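Local structure of malyl-CoA lyase/beta-methylmalyl-CoA lyase (Methylobacterium extorquens, 5UGR) at residues Val118-Ile123 with Ser155-Ala160. The protein is a magnesium-binding TIM-barrel enzyme of the HpcH/HpaI aldolase/citrate lyase family, assembled from six chains. Residues are numbered along the deposited sequence; the frame is centred on the assembly and turned at random.
Sequences VLTTQI and SKRLEA
In this TIM barrel, the turn that leads into barrel strand 158-163 reaches helix 110-127 on the outer layer through one arginine, R157. Its guanidinium meets T120 and T121 of the helix. R157 NH2 donates to T121 OG1 at 2.8 Å, and the bond is nearly straight, with an N-H...O angle of 168°. The hydroxyl sits at the edge of the guanidinium, only 8° out of its plane. T121 OG1 sits beside its own backbone N (chi1 -56°) and anti to the carbonyl carbon, where it also hydrogen-bonds the carbonyl of D117, one helical turn back. T120 makes a different contact. Its methyl CG2 stands 3.9 Å above the guanidinium plane, over the centre of the group, while its OG1 bonds to the carbonyl of I116.

The extended chain of R157 from CG to NE carries the guanidinium across to the helix, bridging a separation of 10.0 Å between T121 CA and R157 CA. Further bonds fix the rotation of its flat end: NH1 bonds to the carbonyl of I133, and NE and NH2 form salt bridges with D117 OD1 and E124 OE1, two carboxylates of helix 110-127 that probably balance the buried positive charge.

The base of the arginine is held by a type I turn from S155 to L158. L158 N bonds to S155 O. S155 OG also hydrogen-bonds D117 OD2, and it takes the backbone N-H of R157 in an ST turn, 3.0 Å from S155 OG to R157 N.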
ATOM      1  N   VAL A 118      11.434  12.714  15.149  1.00 12.39           N
ATOM      2  CA  VAL A 118      11.048  12.510  16.525  1.00 12.17           C
ATOM      3  C   VAL A 118      12.125  13.136  17.445  1.00 12.53           C
ATOM      4  O   VAL A 118      11.796  13.946  18.325  1.00 13.07           O
ATOM      5  CB  VAL A 118      10.873  11.030  16.831  1.00 12.73           C
ATOM      6  CG1 VAL A 118      10.676  10.821  18.319  1.00 15.13           C
ATOM      7  CG2 VAL A 118       9.653  10.444  16.064  1.00 12.87           C
ATOM      8  N   LEU A 119      13.380  12.735  17.250  1.00 12.95           N
ATOM      9  CA  LEU A 119      14.458  13.143  18.164  1.00 13.78           C
ATOM     10  C   LEU A 119      14.640  14.648  18.101  1.00 15.34           C
ATOM     11  O   LEU A 119      14.757  15.319  19.160  1.00 14.23           O
ATOM     12  CB  LEU A 119      15.708  12.346  17.820  1.00 14.36           C
ATOM     13  CG  LEU A 119      16.938  12.622  18.694  1.00 16.49           C
ATOM     14  CD1 LEU A 119      16.639  12.348  20.179  1.00 16.81           C
ATOM     15  CD2 LEU A 119      18.088  11.764  18.222  1.00 16.83           C
ATOM     16  N   THR A 120      14.755  15.188  16.891  1.00 13.96           N
ATOM     17  CA  THR A 120      14.943  16.622  16.689  1.00 13.59           C
ATOM     18  C   THR A 120      13.813  17.427  17.307  1.00 14.38           C
ATOM     19  O   THR A 120      14.064  18.439  18.026  1.00 14.17           O
ATOM     20  CB  THR A 120      15.073  16.956  15.194  1.00 14.30           C
ATOM     21  OG1 THR A 120      16.192  16.224  14.629  1.00 14.73           O
ATOM     22  CG2 THR A 120      15.309  18.431  15.006  1.00 16.24           C
ATOM     23  N   THR A 121      12.582  16.974  17.097  1.00 14.51           N
ATOM     24  CA  THR A 121      11.447  17.681  17.644  1.00 13.73           C
ATOM     25  C   THR A 121      11.513  17.762  19.180  1.00 13.65           C
ATOM     26  O   THR A 121      11.236  18.827  19.777  1.00 14.42           O
ATOM     27  CB  THR A 121      10.103  17.110  17.155  1.00 13.70           C
ATOM     28  OG1 THR A 121      10.114  17.128  15.712  1.00 14.75           O
ATOM     29  CG2 THR A 121       8.939  17.903  17.695  1.00 15.15           C
ATOM     30  N   GLN A 122      11.795  16.630  19.812  1.00 12.55           N
ATOM     31  CA  GLN A 122      11.849  16.571  21.284  1.00 14.12           C
ATOM     32  C   GLN A 122      12.898  17.524  21.816  1.00 14.25           C
ATOM     33  O   GLN A 122      12.656  18.227  22.811  1.00 15.34           O
ATOM     34  CB  GLN A 122      12.087  15.176  21.786  1.00 13.60           C
ATOM     35  CG  GLN A 122      10.872  14.280  21.506  1.00 13.55           C
ATOM     36  CD  GLN A 122      11.063  12.872  21.968  1.00 13.25           C
ATOM     37  OE1 GLN A 122      12.053  12.564  22.653  1.00 14.69           O
ATOM     38  NE2 GLN A 122      10.153  11.976  21.555  1.00 13.85           N
ATOM     39  N   ILE A 123      14.053  17.582  21.178  1.00 13.42           N
ATOM     40  CA  ILE A 123      15.116  18.490  21.666  1.00 15.45           C
ATOM     41  C   ILE A 123      14.678  19.922  21.489  1.00 14.73           C
ATOM     42  O   ILE A 123      14.875  20.786  22.390  1.00 16.28           O
ATOM     43  CB  ILE A 123      16.453  18.231  20.957  1.00 15.29           C
ATOM     44  CG1 ILE A 123      16.928  16.791  21.187  1.00 16.53           C
ATOM     45  CG2 ILE A 123      17.508  19.223  21.409  1.00 15.23           C
ATOM     46  CD1 ILE A 123      17.876  16.320  20.085  1.00 17.35           C
ATOM     47  N   SER A 155       8.597  13.866   5.857  1.00 12.74           N
ATOM     48  CA  SER A 155       8.644  14.809   7.000  1.00 12.45           C
ATOM     49  C   SER A 155       8.318  16.207   6.522  1.00 12.41           C
ATOM     50  O   SER A 155       8.828  16.642   5.493  1.00 13.70           O
ATOM     51  CB  SER A 155      10.025  14.841   7.622  1.00 12.99           C
ATOM     52  OG  SER A 155      10.150  15.853   8.621  1.00 13.40           O
ATOM     53  N   LYS A 156       7.575  16.940   7.347  1.00 14.16           N
ATOM     54  CA  LYS A 156       7.323  18.359   7.077  1.00 15.70           C
ATOM     55  C   LYS A 156       8.593  19.203   7.126  1.00 14.14           C
ATOM     56  O   LYS A 156       8.624  20.318   6.566  1.00 15.29           O
ATOM     57  CB  LYS A 156       6.283  18.892   8.064  1.00 18.97           C
ATOM     58  CG  LYS A 156       4.883  18.371   7.766  1.00 25.58           C
ATOM     59  CD  LYS A 156       3.824  19.033   8.675  1.00 36.90           C
ATOM     60  CE  LYS A 156       3.914  18.651  10.144  1.00 39.98           C
ATOM     61  NZ  LYS A 156       3.731  17.171  10.413  1.00 47.11           N
ATOM     62  N   ARG A 157       9.647  18.664   7.768  1.00 13.25           N
ATOM     63  CA  ARG A 157      10.947  19.322   7.771  1.00 13.68           C
ATOM     64  C   ARG A 157      11.740  19.169   6.531  1.00 11.89           C
ATOM     65  O   ARG A 157      12.726  19.875   6.347  1.00 13.83           O
ATOM     66  CB  ARG A 157      11.820  18.864   8.933  1.00 13.20           C
ATOM     67  CG  ARG A 157      11.248  19.030  10.327  1.00 13.97           C
ATOM     68  CD  ARG A 157      12.217  18.511  11.375  1.00 14.05           C
ATOM     69  NE  ARG A 157      11.696  18.584  12.710  1.00 14.94           N
ATOM     70  CZ  ARG A 157      11.833  19.611  13.549  1.00 15.91           C
ATOM     71  NH1 ARG A 157      12.533  20.689  13.217  1.00 16.44           N
ATOM     72  NH2 ARG A 157      11.273  19.520  14.749  1.00 17.37           N
ATOM     73  N   LEU A 158      11.388  18.181   5.688  1.00 11.99           N
ATOM     74  CA  LEU A 158      12.225  17.866   4.557  1.00 11.88           C
ATOM     75  C   LEU A 158      12.170  18.971   3.514  1.00 12.41           C
ATOM     76  O   LEU A 158      11.091  19.414   3.099  1.00 14.62           O
ATOM     77  CB  LEU A 158      11.805  16.516   3.940  1.00 13.11           C
ATOM     78  CG  LEU A 158      12.721  15.944   2.862  1.00 13.42           C
ATOM     79  CD1 LEU A 158      14.132  15.766   3.377  1.00 14.38           C
ATOM     80  CD2 LEU A 158      12.162  14.583   2.404  1.00 14.84           C
ATOM     81  N   GLU A 159      13.352  19.421   3.111  1.00 11.68           N
ATOM     82  CA  GLU A 159      13.539  20.488   2.143  1.00 12.68           C
ATOM     83  C   GLU A 159      14.282  20.146   0.868  1.00 11.56           C
ATOM     84  O   GLU A 159      14.098  20.853  -0.138  1.00 13.82           O
ATOM     85  CB  GLU A 159      14.298  21.682   2.748  1.00 13.61           C
ATOM     86  CG  GLU A 159      13.693  22.240   4.009  1.00 13.77           C
ATOM     87  CD  GLU A 159      14.461  23.464   4.536  1.00 14.30           C
ATOM     88  OE1 GLU A 159      14.302  23.746   5.758  1.00 16.48           O
ATOM     89  OE2 GLU A 159      15.201  24.096   3.730  1.00 15.30           O
ATOM     90  N   ALA A 160      15.097  19.095   0.868  1.00 11.98           N
ATOM     91  CA  ALA A 160      16.092  18.912  -0.207  1.00 12.12           C
ATOM     92  C   ALA A 160      16.600  17.483  -0.180  1.00 13.41           C
ATOM     93  O   ALA A 160      16.610  16.842   0.879  1.00 12.91           O
ATOM     94  CB  ALA A 160      17.254  19.866   0.012  1.00 12.82           C
TER